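PDB 2CYC: tyrosine--tRNA ligase, which catalyses the ATP-dependent activation of tyrosine and its transfer to the acceptor end of tRNA(Tyr), working as a homodimer of the class I synthetase family. Local coordinates for residues E5-V10 and N23-F28; A32-Y37 and A64-R69; T68-A73 and K114-V119; D175-G180 and H207-E212. One frame throughout, in Å; residues are numbered along the deposited sequence.

Contact 1. Residues E5-V10 and N23-F28; sequences ERINLV and NLRHLF
Arg-6 and Phe-28 meet because each sends CG off beside its own backbone N, at chi1 -63° and -81°, and the arginine chain then bends at chi2 and chi3 to follow the ring. Its CB lies over one face, 4.0 Å from the Phe-28 ring centroid, in a CH-pi contact. The guanidinium reaches the rim on the same side, its own face over CD2: NH2 comes within 3.3 Å of Phe-28 CD2, the two planes tilted 30° apart. Arginine suits this place, since its methylenes pack like an apolar residue while its end stays polar: NH1 is bonded to the backbone O of Ala-64, and NH2 donates a hydrogen bond to water 1, which is only weakly tied to Phe-28 O. Beside the ring, Ile-7 CG1 touches Phe-28 CD1 at 3.9 Å, and its CD1 rests 3.9 Å from CB of Arg-25, whose charged end turns instead to Glu-29. Val-10 CG1 and Leu-24 CD2 meet tip to tip at 3.8 Å, in the deeper part of the seam. The segments of helices 3-11 and 21-30 meet far from the tyrosine site. The core of their contact is apolar, and the flat arginine head, laid against the ring rim, forms a polar border satisfied by a carbonyl and a water.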
# COMPACT_ATOMS: atom_id res chain seq x y z
N GLU A 5 -24.87 14.77 29.48
CA GLU A 5 -24.03 13.94 30.31
C GLU A 5 -23.18 13.00 29.45
O GLU A 5 -22.03 12.71 29.79
CB GLU A 5 -24.91 13.14 31.27
CG GLU A 5 -24.16 12.19 32.17
CD GLU A 5 -25.06 11.60 33.25
OE1 GLU A 5 -24.61 10.68 33.97
OE2 GLU A 5 -26.22 12.06 33.38
N ARG A 6 -23.73 12.54 28.33
CA ARG A 6 -22.98 11.65 27.43
C ARG A 6 -21.82 12.41 26.79
O ARG A 6 -20.70 11.91 26.72
CB ARG A 6 -23.89 11.11 26.32
CG ARG A 6 -25.02 10.24 26.85
CD ARG A 6 -25.01 8.86 26.19
NE ARG A 6 -25.76 8.91 24.96
CZ ARG A 6 -25.84 7.93 24.07
NH1 ARG A 6 -25.21 6.77 24.24
NH2 ARG A 6 -26.59 8.11 23.00
N ILE A 7 -22.10 13.63 26.33
CA ILE A 7 -21.08 14.47 25.73
C ILE A 7 -19.98 14.76 26.73
O ILE A 7 -18.80 14.66 26.40
CB ILE A 7 -21.69 15.81 25.25
CG1 ILE A 7 -22.55 15.54 24.00
CG2 ILE A 7 -20.58 16.83 24.98
CD1 ILE A 7 -23.30 16.76 23.47
N ASN A 8 -20.35 15.10 27.97
CA ASN A 8 -19.36 15.39 28.99
C ASN A 8 -18.45 14.20 29.30
O ASN A 8 -17.28 14.38 29.60
CB ASN A 8 -20.02 15.87 30.29
CG ASN A 8 -20.56 17.28 30.19
OD1 ASN A 8 -20.14 18.06 29.34
ND2 ASN A 8 -21.49 17.61 31.08
N LEU A 9 -19.01 13.00 29.26
CA LEU A 9 -18.21 11.80 29.52
C LEU A 9 -17.13 11.69 28.43
O LEU A 9 -15.98 11.32 28.71
CB LEU A 9 -19.10 10.54 29.49
CG LEU A 9 -19.53 9.75 30.75
CD1 LEU A 9 -18.84 10.23 32.00
CD2 LEU A 9 -21.04 9.84 30.89
N VAL A 10 -17.50 12.00 27.19
CA VAL A 10 -16.53 11.92 26.10
C VAL A 10 -15.49 13.03 26.24
O VAL A 10 -14.30 12.83 26.02
CB VAL A 10 -17.23 12.05 24.72
CG1 VAL A 10 -16.19 12.15 23.59
CG2 VAL A 10 -18.14 10.86 24.49
N ASN A 23 -20.35 17.10 15.62
CA ASN A 23 -20.63 15.82 14.96
C ASN A 23 -20.96 14.75 16.01
O ASN A 23 -21.81 13.89 15.78
CB ASN A 23 -19.46 15.37 14.09
CG ASN A 23 -19.81 14.16 13.23
OD1 ASN A 23 -18.99 13.26 13.03
ND2 ASN A 23 -21.03 14.13 12.72
N LEU A 24 -20.29 14.83 17.16
CA LEU A 24 -20.53 13.88 18.24
C LEU A 24 -21.98 13.98 18.70
O LEU A 24 -22.66 12.96 18.86
CB LEU A 24 -19.59 14.19 19.42
CG LEU A 24 -19.83 13.42 20.72
CD1 LEU A 24 -19.48 11.94 20.53
CD2 LEU A 24 -18.99 14.04 21.84
N ARG A 25 -22.44 15.20 18.91
CA ARG A 25 -23.80 15.44 19.35
C ARG A 25 -24.77 14.93 18.29
O ARG A 25 -25.78 14.31 18.60
CB ARG A 25 -24.01 16.94 19.59
CG ARG A 25 -25.45 17.34 19.92
CD ARG A 25 -25.50 18.81 20.28
NE ARG A 25 -26.85 19.35 20.32
CZ ARG A 25 -27.12 20.62 20.58
NH1 ARG A 25 -28.38 21.04 20.59
NH2 ARG A 25 -26.13 21.48 20.82
N HIS A 26 -24.44 15.19 17.03
CA HIS A 26 -25.24 14.74 15.91
C HIS A 26 -25.36 13.21 15.98
O HIS A 26 -26.46 12.66 15.87
CB HIS A 26 -24.56 15.16 14.60
CG HIS A 26 -25.25 14.66 13.37
ND1 HIS A 26 -26.56 14.95 13.07
CD2 HIS A 26 -24.79 13.89 12.35
CE1 HIS A 26 -26.88 14.39 11.92
NE2 HIS A 26 -25.83 13.74 11.46
N LEU A 27 -24.24 12.52 16.17
CA LEU A 27 -24.28 11.06 16.25
C LEU A 27 -25.17 10.58 17.40
O LEU A 27 -25.91 9.62 17.24
CB LEU A 27 -22.87 10.48 16.42
CG LEU A 27 -21.87 10.70 15.28
CD1 LEU A 27 -20.69 9.75 15.46
CD2 LEU A 27 -22.54 10.46 13.94
N PHE A 28 -25.07 11.24 18.55
CA PHE A 28 -25.90 10.86 19.69
C PHE A 28 -27.38 11.06 19.37
O PHE A 28 -28.20 10.16 19.59
CB PHE A 28 -25.55 11.70 20.93
CG PHE A 28 -24.33 11.20 21.68
CD1 PHE A 28 -23.47 12.10 22.32
CD2 PHE A 28 -24.05 9.84 21.78
CE1 PHE A 28 -22.35 11.66 23.04
CE2 PHE A 28 -22.94 9.38 22.51
CZ PHE A 28 -22.09 10.29 23.13
O HOH W 1 -27.37 7.20 20.80

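Contact 2. Residues A32-Y37 and A64-R69; sequences APLQHY and AGIKTR. With TYR (tyrosine), chain C.
His-36 takes part in the pairing of the two segments with its side chain as well as its backbone. Its N donates to Lys-67 O at 2.7 Å in an almost straight bond (167°), while Lys-67 N donates to Leu-34 O at 3.0 Å; together they make a single bridge. Two residues after Lys-67, Arg-69 N donates to the imidazole of the same histidine, lying 3.0 Å from ND1 and in the ring plane. Chi1 of 146°, off the staggered positions, brings the ring to that N-H. Its other nitrogen, NE2, is hydrogen-bonded to His-185 ND1, which gives both nitrogens of this buried ring a partner. A phenylalanine here would probably leave the Arg-69 amide and His-185 without their mates. Further backbone bonds join Gln-35 with Thr-182 and Ile-183, and Arg-69 with Ile-38. Tyr-37 CA adds a CA-H...O contact to Arg-69 O at 3.1 Å. Apolar atoms seal the other end, with Ile-66 CG2 against His-36 CB at 3.6 Å and Leu-34 crossing Ile-66 at about a right angle. Gly-65, with positive phi, forms the Schellman turn that ends helix 48-63. The Tyr-37 side chain reaches the bound tyrosine, their OH atoms 2.8 Å apart, the ligand oxygen at the edge of the Tyr-37 ring. The pairing begins the parallel union of strands 36-40 and 69-72, a beta-alpha-beta crossover through helix 48-63. Ile-58 and Phe-61 of that helix pack on His-36, strand 183-187 flanks strand 36-40, and helix 164-178 lies against Tyr-37.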
# COMPACT_ATOMS: atom_id res chain seq x y z
N ALA A 32 -26.96 7.07 15.81
CA ALA A 32 -26.01 6.34 14.98
C ALA A 32 -25.28 5.29 15.82
O ALA A 32 -25.22 5.40 17.05
CB ALA A 32 -25.01 7.31 14.37
N PRO A 33 -24.76 4.24 15.18
CA PRO A 33 -24.03 3.22 15.95
C PRO A 33 -22.83 3.85 16.64
O PRO A 33 -22.20 4.75 16.08
CB PRO A 33 -23.62 2.20 14.88
CG PRO A 33 -23.59 3.02 13.61
CD PRO A 33 -24.82 3.88 13.76
N LEU A 34 -22.53 3.41 17.85
CA LEU A 34 -21.42 3.95 18.61
C LEU A 34 -20.37 2.86 18.84
O LEU A 34 -20.41 2.12 19.82
CB LEU A 34 -21.91 4.50 19.96
CG LEU A 34 -22.94 5.63 19.85
CD1 LEU A 34 -23.50 5.99 21.22
CD2 LEU A 34 -22.29 6.82 19.20
N GLN A 35 -19.43 2.76 17.90
CA GLN A 35 -18.38 1.78 18.01
C GLN A 35 -17.06 2.52 18.17
O GLN A 35 -16.65 3.28 17.30
CB GLN A 35 -18.33 0.90 16.76
CG GLN A 35 -17.13 -0.04 16.71
CD GLN A 35 -17.22 -1.15 17.73
OE1 GLN A 35 -16.45 -1.22 18.70
NE2 GLN A 35 -18.17 -2.04 17.51
N HIS A 36 -16.41 2.28 19.29
CA HIS A 36 -15.14 2.90 19.57
C HIS A 36 -14.03 1.88 19.32
O HIS A 36 -14.29 0.69 19.12
CB HIS A 36 -15.08 3.36 21.04
CG HIS A 36 -13.71 3.26 21.67
ND1 HIS A 36 -13.11 2.05 21.93
CD2 HIS A 36 -12.85 4.22 22.09
CE1 HIS A 36 -11.93 2.27 22.49
NE2 HIS A 36 -11.75 3.57 22.60
N TYR A 37 -12.81 2.40 19.30
CA TYR A 37 -11.62 1.61 19.19
C TYR A 37 -10.43 2.51 19.44
O TYR A 37 -10.51 3.74 19.30
CB TYR A 37 -11.50 0.94 17.81
CG TYR A 37 -10.45 1.51 16.88
CD1 TYR A 37 -9.45 0.70 16.32
CD2 TYR A 37 -10.50 2.86 16.48
CE1 TYR A 37 -8.54 1.20 15.39
CE2 TYR A 37 -9.58 3.37 15.54
CZ TYR A 37 -8.62 2.54 15.00
OH TYR A 37 -7.78 3.03 14.03
N ALA A 64 -21.00 6.14 28.77
CA ALA A 64 -21.79 6.94 27.86
C ALA A 64 -22.59 6.03 26.92
O ALA A 64 -23.33 6.51 26.08
CB ALA A 64 -20.89 7.86 27.05
N GLY A 65 -22.42 4.72 27.06
CA GLY A 65 -23.14 3.80 26.20
C GLY A 65 -22.46 3.59 24.85
O GLY A 65 -23.13 3.36 23.84
N ILE A 66 -21.13 3.66 24.83
CA ILE A 66 -20.35 3.45 23.62
C ILE A 66 -19.67 2.08 23.71
O ILE A 66 -19.11 1.74 24.75
CB ILE A 66 -19.25 4.54 23.48
CG1 ILE A 66 -19.90 5.92 23.30
CG2 ILE A 66 -18.31 4.20 22.32
CD1 ILE A 66 -18.95 7.08 23.48
N LYS A 67 -19.74 1.29 22.64
CA LYS A 67 -19.11 -0.03 22.62
C LYS A 67 -17.61 0.16 22.39
O LYS A 67 -17.19 0.66 21.35
CB LYS A 67 -19.69 -0.90 21.50
CG LYS A 67 -19.24 -2.36 21.53
CD LYS A 67 -19.78 -3.10 22.77
CE LYS A 67 -19.41 -4.58 22.75
NZ LYS A 67 -19.64 -5.25 24.08
N THR A 68 -16.81 -0.24 23.37
CA THR A 68 -15.37 -0.06 23.34
C THR A 68 -14.55 -1.25 22.86
O THR A 68 -14.91 -2.42 23.11
CB THR A 68 -14.88 0.38 24.73
OG1 THR A 68 -15.16 -0.64 25.71
CG2 THR A 68 -15.59 1.67 25.14
N ARG A 69 -13.44 -0.95 22.20
CA ARG A 69 -12.57 -1.99 21.66
C ARG A 69 -11.09 -1.62 21.68
O ARG A 69 -10.73 -0.48 21.35
CB ARG A 69 -12.98 -2.31 20.21
CG ARG A 69 -12.02 -3.25 19.46
CD ARG A 69 -12.49 -3.46 18.03
NE ARG A 69 -13.88 -3.93 17.98
CZ ARG A 69 -14.54 -4.22 16.87
NH1 ARG A 69 -15.80 -4.63 16.93
NH2 ARG A 69 -13.96 -4.09 15.68
N TYR C . -0.25 4.23 15.21
CA TYR C . -0.64 3.81 16.59
C TYR C . 0.51 4.02 17.56
O TYR C . 1.63 4.32 17.09
CB TYR C . -1.07 2.33 16.59
CG TYR C . -2.31 2.06 15.76
CD1 TYR C . -3.53 2.66 16.08
CD2 TYR C . -2.27 1.19 14.66
CE1 TYR C . -4.68 2.41 15.31
CE2 TYR C . -3.41 0.93 13.90
CZ TYR C . -4.61 1.54 14.22
OH TYR C . -5.73 1.29 13.45
OXT TYR C . 0.29 3.87 18.78

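Contact 3. Residues T68-A73 and K114-V119; sequences TRVFLA and KKVEFV. With TYR (tyrosine), chain C.
Residues Arg-69 to Phe-71 and Glu-117 to Val-119 pair as neighbouring parallel strands of the Rossmann-fold sheet of a class I synthetase, their segment axes 14° apart. Glu-117 bonds to both flanks of Arg-69: its N donates to Thr-68 O, and its O accepts from Val-70 N at 2.7 Å. Val-119 N then donates to Val-70 O, and Leu-72 N to Val-119 O at 2.9 Å. Before the strands join, water 2 links Thr-68 N to Lys-115 O.

On one face, the Arg-69 chain bends at chi3 (-54°), which turns the guanidinium side-on to Glu-117. NE and NH1 both grip the single oxygen OE2, each at 2.9 Å, with that oxygen near the guanidinium plane. Both bonds are bent and come from the same face of the carboxylate, out of its plane, so the two nitrogens share one oxygen in a side-on salt bridge; NH2 has a further partner in Gln-179 OE1. Val-119 CG2 packs on the aliphatic part of the arginine, 3.6 Å from CD, while Val-119 CG1 touches the Phe-71 ring. That ring continues to the bound tyrosine, Phe-71 CE2 lying 3.6 Å from the ligand OH; Ala-73 CB comes 3.5 Å from ligand CD2, small enough to sit against the substrate ring. On the opposite face Val-70 and Phe-118 lie side by side, CB to CE2 3.6 Å.

Helix 87-108 packs on that second face, against Leu-72, Val-116 and Phe-118, with Lys-99 making a cation-pi contact to Phe-118. Strand 36-40 borders strand 69-72 on its other side.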
# COMPACT_ATOMS: atom_id res chain seq x y z
N THR A 68 -16.81 -0.24 23.37
CA THR A 68 -15.37 -0.06 23.34
C THR A 68 -14.55 -1.25 22.86
O THR A 68 -14.91 -2.42 23.11
CB THR A 68 -14.88 0.38 24.73
OG1 THR A 68 -15.16 -0.64 25.71
CG2 THR A 68 -15.59 1.67 25.14
N ARG A 69 -13.44 -0.95 22.20
CA ARG A 69 -12.57 -1.99 21.66
C ARG A 69 -11.09 -1.62 21.68
O ARG A 69 -10.73 -0.48 21.35
CB ARG A 69 -12.98 -2.31 20.21
CG ARG A 69 -12.02 -3.25 19.46
CD ARG A 69 -12.49 -3.46 18.03
NE ARG A 69 -13.88 -3.93 17.98
CZ ARG A 69 -14.54 -4.22 16.87
NH1 ARG A 69 -15.80 -4.63 16.93
NH2 ARG A 69 -13.96 -4.09 15.68
N VAL A 70 -10.25 -2.58 22.05
CA VAL A 70 -8.80 -2.40 22.06
C VAL A 70 -8.32 -3.18 20.82
O VAL A 70 -8.60 -4.37 20.68
CB VAL A 70 -8.14 -2.98 23.33
CG1 VAL A 70 -6.62 -3.10 23.14
CG2 VAL A 70 -8.46 -2.10 24.54
N PHE A 71 -7.62 -2.47 19.94
CA PHE A 71 -7.10 -3.01 18.68
C PHE A 71 -5.59 -3.23 18.81
O PHE A 71 -4.83 -2.27 18.98
CB PHE A 71 -7.41 -1.99 17.58
CG PHE A 71 -7.12 -2.47 16.17
CD1 PHE A 71 -7.97 -3.37 15.54
CD2 PHE A 71 -6.05 -1.92 15.45
CE1 PHE A 71 -7.77 -3.73 14.20
CE2 PHE A 71 -5.84 -2.27 14.11
CZ PHE A 71 -6.70 -3.18 13.48
N LEU A 72 -5.17 -4.50 18.75
CA LEU A 72 -3.75 -4.87 18.87
C LEU A 72 -3.18 -4.88 17.44
O LEU A 72 -3.41 -5.82 16.67
CB LEU A 72 -3.65 -6.25 19.52
CG LEU A 72 -4.49 -6.41 20.80
CD1 LEU A 72 -4.70 -7.89 21.15
CD2 LEU A 72 -3.83 -5.68 21.95
N ALA A 73 -2.45 -3.82 17.11
CA ALA A 73 -1.90 -3.64 15.76
C ALA A 73 -0.65 -4.46 15.45
O ALA A 73 0.45 -3.90 15.35
CB ALA A 73 -1.62 -2.15 15.53
N LYS A 114 -14.32 -6.75 30.96
CA LYS A 114 -15.15 -7.80 30.39
C LYS A 114 -16.07 -7.29 29.29
O LYS A 114 -16.58 -8.06 28.48
CB LYS A 114 -15.98 -8.47 31.50
CG LYS A 114 -15.13 -9.11 32.59
CD LYS A 114 -15.98 -9.54 33.79
CE LYS A 114 -16.66 -8.36 34.47
NZ LYS A 114 -15.71 -7.34 35.01
N LYS A 115 -16.29 -5.98 29.26
CA LYS A 115 -17.17 -5.43 28.25
C LYS A 115 -16.38 -4.71 27.17
O LYS A 115 -16.94 -3.98 26.36
CB LYS A 115 -18.19 -4.49 28.90
CG LYS A 115 -19.15 -5.21 29.86
CD LYS A 115 -20.16 -4.23 30.43
CE LYS A 115 -21.08 -4.91 31.45
NZ LYS A 115 -21.80 -6.06 30.85
N VAL A 116 -15.08 -4.94 27.15
CA VAL A 116 -14.22 -4.34 26.14
C VAL A 116 -13.86 -5.41 25.11
O VAL A 116 -13.45 -6.51 25.46
CB VAL A 116 -12.90 -3.79 26.77
CG1 VAL A 116 -11.97 -3.30 25.68
CG2 VAL A 116 -13.21 -2.65 27.74
N GLU A 117 -14.06 -5.09 23.83
CA GLU A 117 -13.72 -6.02 22.76
C GLU A 117 -12.21 -5.93 22.53
O GLU A 117 -11.63 -4.84 22.59
CB GLU A 117 -14.45 -5.63 21.46
CG GLU A 117 -15.97 -5.78 21.56
CD GLU A 117 -16.71 -5.09 20.42
OE1 GLU A 117 -17.90 -5.41 20.22
OE2 GLU A 117 -16.12 -4.22 19.74
N PHE A 118 -11.58 -7.09 22.31
CA PHE A 118 -10.15 -7.14 22.03
C PHE A 118 -10.00 -7.80 20.66
O PHE A 118 -10.43 -8.94 20.45
CB PHE A 118 -9.40 -7.92 23.12
CG PHE A 118 -9.16 -7.12 24.37
CD1 PHE A 118 -10.16 -7.01 25.34
CD2 PHE A 118 -7.97 -6.42 24.54
CE1 PHE A 118 -9.96 -6.21 26.47
CE2 PHE A 118 -7.76 -5.63 25.67
CZ PHE A 118 -8.75 -5.52 26.63
N VAL A 119 -9.39 -7.08 19.73
CA VAL A 119 -9.21 -7.55 18.36
C VAL A 119 -7.75 -7.52 17.91
O VAL A 119 -7.09 -6.48 17.99
CB VAL A 119 -10.05 -6.68 17.38
CG1 VAL A 119 -9.69 -6.97 15.94
CG2 VAL A 119 -11.54 -6.93 17.60
N TYR C . -0.25 4.23 15.21
CA TYR C . -0.64 3.81 16.59
C TYR C . 0.51 4.02 17.56
O TYR C . 1.63 4.32 17.09
CB TYR C . -1.07 2.33 16.59
CG TYR C . -2.31 2.06 15.76
CD1 TYR C . -3.53 2.66 16.08
CD2 TYR C . -2.27 1.19 14.66
CE1 TYR C . -4.68 2.41 15.31
CE2 TYR C . -3.41 0.93 13.90
CZ TYR C . -4.61 1.54 14.22
OH TYR C . -5.73 1.29 13.45
OXT TYR C . 0.29 3.87 18.78
O HOH W 2 -17.62 -1.45 25.90

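Contact 4. Residues D175-G180 and H207-E212; sequences DIFYQG and HPIVHE. With TYR (tyrosine), chain C.
His-207 leans on the last turn of helix 164-178, against Phe-177 and Tyr-178. Its CB lies 3.7 Å from Phe-177 O. With CG set beside the backbone N (chi1 -70°), the imidazole runs alongside the Tyr-178 side chain, both pointing the same way. CG is 4.1 Å from Tyr-178 CD1, CD2 also meets that atom, CE1 closes to 3.5 Å from it, and NE2, at the tip, reaches 3.4 Å. Tyr-178 CD1 thus stands over one face of the imidazole, and the two rings meet obliquely, planes 49° apart. The polar atoms are held elsewhere: His-207 ND1 by Thr-133 OG1, and Tyr-178 OH by Asp-129. A leucine in place of His-207 would probably leave Thr-133 without this partner and take away the flat surface that Tyr-178 CD1 rests over.

Phe-177 CB lies against the carbonyl His-207 O (3.2 Å), while its ring turns to Ile-209, CD1 to CG1 4.0 Å, the side chains crossing at about a right angle. Water 3 lies between the carbonyl oxygens of Phe-177 and Pro-208. The helix ends in a Schellman motif at Gly-180, whose positive phi a residue without a side chain adopts readily. Gln-179 NE2 turns back to donate to Asp-175 O at 2.8 Å. At the far side of this turn, Asp-175 OD2 takes a very short bond, 2.5 Å, from the hydroxyl of the bound tyrosine, and OD1 is bonded to Tyr-130. The arrangement is a capped helix end packed on the loop leading into strand 209-211, with the tyrosine-recognising aspartate one turn before the cap.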
# COMPACT_ATOMS: atom_id res chain seq x y z
N ASP A 175 -8.53 0.69 9.09
CA ASP A 175 -8.93 -0.01 10.31
C ASP A 175 -10.19 0.62 10.88
O ASP A 175 -11.04 -0.06 11.44
CB ASP A 175 -7.84 0.08 11.38
CG ASP A 175 -6.58 -0.66 11.00
OD1 ASP A 175 -6.66 -1.59 10.17
OD2 ASP A 175 -5.52 -0.33 11.56
N ILE A 176 -10.29 1.94 10.74
CA ILE A 176 -11.44 2.65 11.26
C ILE A 176 -12.71 2.31 10.50
O ILE A 176 -13.72 1.90 11.09
CB ILE A 176 -11.21 4.20 11.22
CG1 ILE A 176 -10.17 4.59 12.28
CG2 ILE A 176 -12.53 4.94 11.43
CD1 ILE A 176 -9.65 6.02 12.17
N PHE A 177 -12.67 2.45 9.18
CA PHE A 177 -13.86 2.18 8.39
C PHE A 177 -14.25 0.73 8.29
O PHE A 177 -15.44 0.41 8.30
CB PHE A 177 -13.68 2.81 7.01
CG PHE A 177 -13.61 4.31 7.07
CD1 PHE A 177 -14.78 5.06 7.28
CD2 PHE A 177 -12.39 4.96 7.03
CE1 PHE A 177 -14.72 6.44 7.47
CE2 PHE A 177 -12.32 6.35 7.22
CZ PHE A 177 -13.48 7.09 7.44
N TYR A 178 -13.27 -0.17 8.25
CA TYR A 178 -13.57 -1.58 8.16
C TYR A 178 -14.32 -2.10 9.39
O TYR A 178 -15.17 -2.97 9.27
CB TYR A 178 -12.30 -2.40 7.97
CG TYR A 178 -12.59 -3.82 7.55
CD1 TYR A 178 -12.92 -4.11 6.23
CD2 TYR A 178 -12.56 -4.85 8.48
CE1 TYR A 178 -13.20 -5.42 5.84
CE2 TYR A 178 -12.83 -6.16 8.10
CZ TYR A 178 -13.15 -6.43 6.78
OH TYR A 178 -13.38 -7.72 6.39
N GLN A 179 -13.99 -1.58 10.57
CA GLN A 179 -14.64 -2.01 11.80
C GLN A 179 -15.88 -1.15 12.13
O GLN A 179 -16.50 -1.34 13.17
CB GLN A 179 -13.65 -1.93 12.98
CG GLN A 179 -12.34 -2.69 12.74
CD GLN A 179 -11.36 -2.54 13.90
OE1 GLN A 179 -11.41 -3.30 14.88
NE2 GLN A 179 -10.48 -1.55 13.80
N GLY A 180 -16.23 -0.23 11.24
CA GLY A 180 -17.37 0.64 11.45
C GLY A 180 -17.20 1.58 12.64
O GLY A 180 -18.16 1.93 13.32
N HIS A 207 -16.40 0.65 2.46
CA HIS A 207 -16.67 0.68 3.89
C HIS A 207 -17.03 2.03 4.48
O HIS A 207 -16.49 2.44 5.51
CB HIS A 207 -15.52 0.03 4.67
CG HIS A 207 -15.46 -1.45 4.47
ND1 HIS A 207 -14.75 -2.04 3.44
CD2 HIS A 207 -16.09 -2.46 5.11
CE1 HIS A 207 -14.96 -3.34 3.45
NE2 HIS A 207 -15.77 -3.63 4.45
N PRO A 208 -17.94 2.76 3.83
CA PRO A 208 -18.30 4.05 4.43
C PRO A 208 -19.16 3.68 5.65
O PRO A 208 -19.54 2.53 5.82
CB PRO A 208 -19.14 4.72 3.34
CG PRO A 208 -19.78 3.54 2.62
CD PRO A 208 -18.62 2.56 2.53
N ILE A 209 -19.43 4.65 6.51
CA ILE A 209 -20.27 4.40 7.68
C ILE A 209 -21.64 4.95 7.28
O ILE A 209 -21.82 6.16 7.17
CB ILE A 209 -19.72 5.13 8.92
CG1 ILE A 209 -18.30 4.62 9.22
CG2 ILE A 209 -20.65 4.92 10.11
CD1 ILE A 209 -17.62 5.28 10.38
N VAL A 210 -22.58 4.05 7.03
CA VAL A 210 -23.92 4.45 6.60
C VAL A 210 -24.96 4.33 7.69
O VAL A 210 -25.09 3.28 8.34
CB VAL A 210 -24.39 3.61 5.38
CG1 VAL A 210 -25.75 4.12 4.90
CG2 VAL A 210 -23.38 3.70 4.26
N HIS A 211 -25.69 5.41 7.91
CA HIS A 211 -26.74 5.40 8.90
C HIS A 211 -27.93 6.13 8.33
O HIS A 211 -27.83 7.30 7.94
CB HIS A 211 -26.29 6.07 10.21
CG HIS A 211 -27.33 6.01 11.29
ND1 HIS A 211 -27.71 4.83 11.90
CD2 HIS A 211 -28.09 6.98 11.84
CE1 HIS A 211 -28.66 5.08 12.78
NE2 HIS A 211 -28.91 6.37 12.77
N GLU A 212 -29.05 5.43 8.25
CA GLU A 212 -30.28 6.00 7.72
C GLU A 212 -30.06 6.75 6.41
O GLU A 212 -30.46 7.90 6.26
CB GLU A 212 -30.90 6.93 8.78
CG GLU A 212 -31.02 6.24 10.12
CD GLU A 212 -31.75 7.07 11.17
OE1 GLU A 212 -31.60 8.31 11.17
OE2 GLU A 212 -32.45 6.46 12.00
N TYR C . -0.25 4.23 15.21
CA TYR C . -0.64 3.81 16.59
C TYR C . 0.51 4.02 17.56
O TYR C . 1.63 4.32 17.09
CB TYR C . -1.07 2.33 16.59
CG TYR C . -2.31 2.06 15.76
CD1 TYR C . -3.53 2.66 16.08
CD2 TYR C . -2.27 1.19 14.66
CE1 TYR C . -4.68 2.41 15.31
CE2 TYR C . -3.41 0.93 13.90
CZ TYR C . -4.61 1.54 14.22
OH TYR C . -5.73 1.29 13.45
OXT TYR C . 0.29 3.87 18.78
O HOH W 3 -18.15 1.03 7.83

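In the fold
From the N terminus, contact 1 closes a short loop by folding helix 21-30 back against helix 3-11. Contact 2 follows at once, closing the excursion through helix 48-63, and touches contact 1 where Arg-6 meets Ala-64 and where Leu-34 packs on Phe-28. Contact 3 starts on the residues that end contact 2, Thr-68 and Arg-69, and closes the next, largely helical excursion, so three chain regions become adjacent in one sheet. Contact 4 later closes the excursion through strand 183-187 and helix 191-200, joining the end of helix 164-178 to strand 209-211. None nests in or crosses another. Gln-179 binds Arg-69, linking contact 4 to contacts 2 and 3, and these three converge on the bound tyrosine.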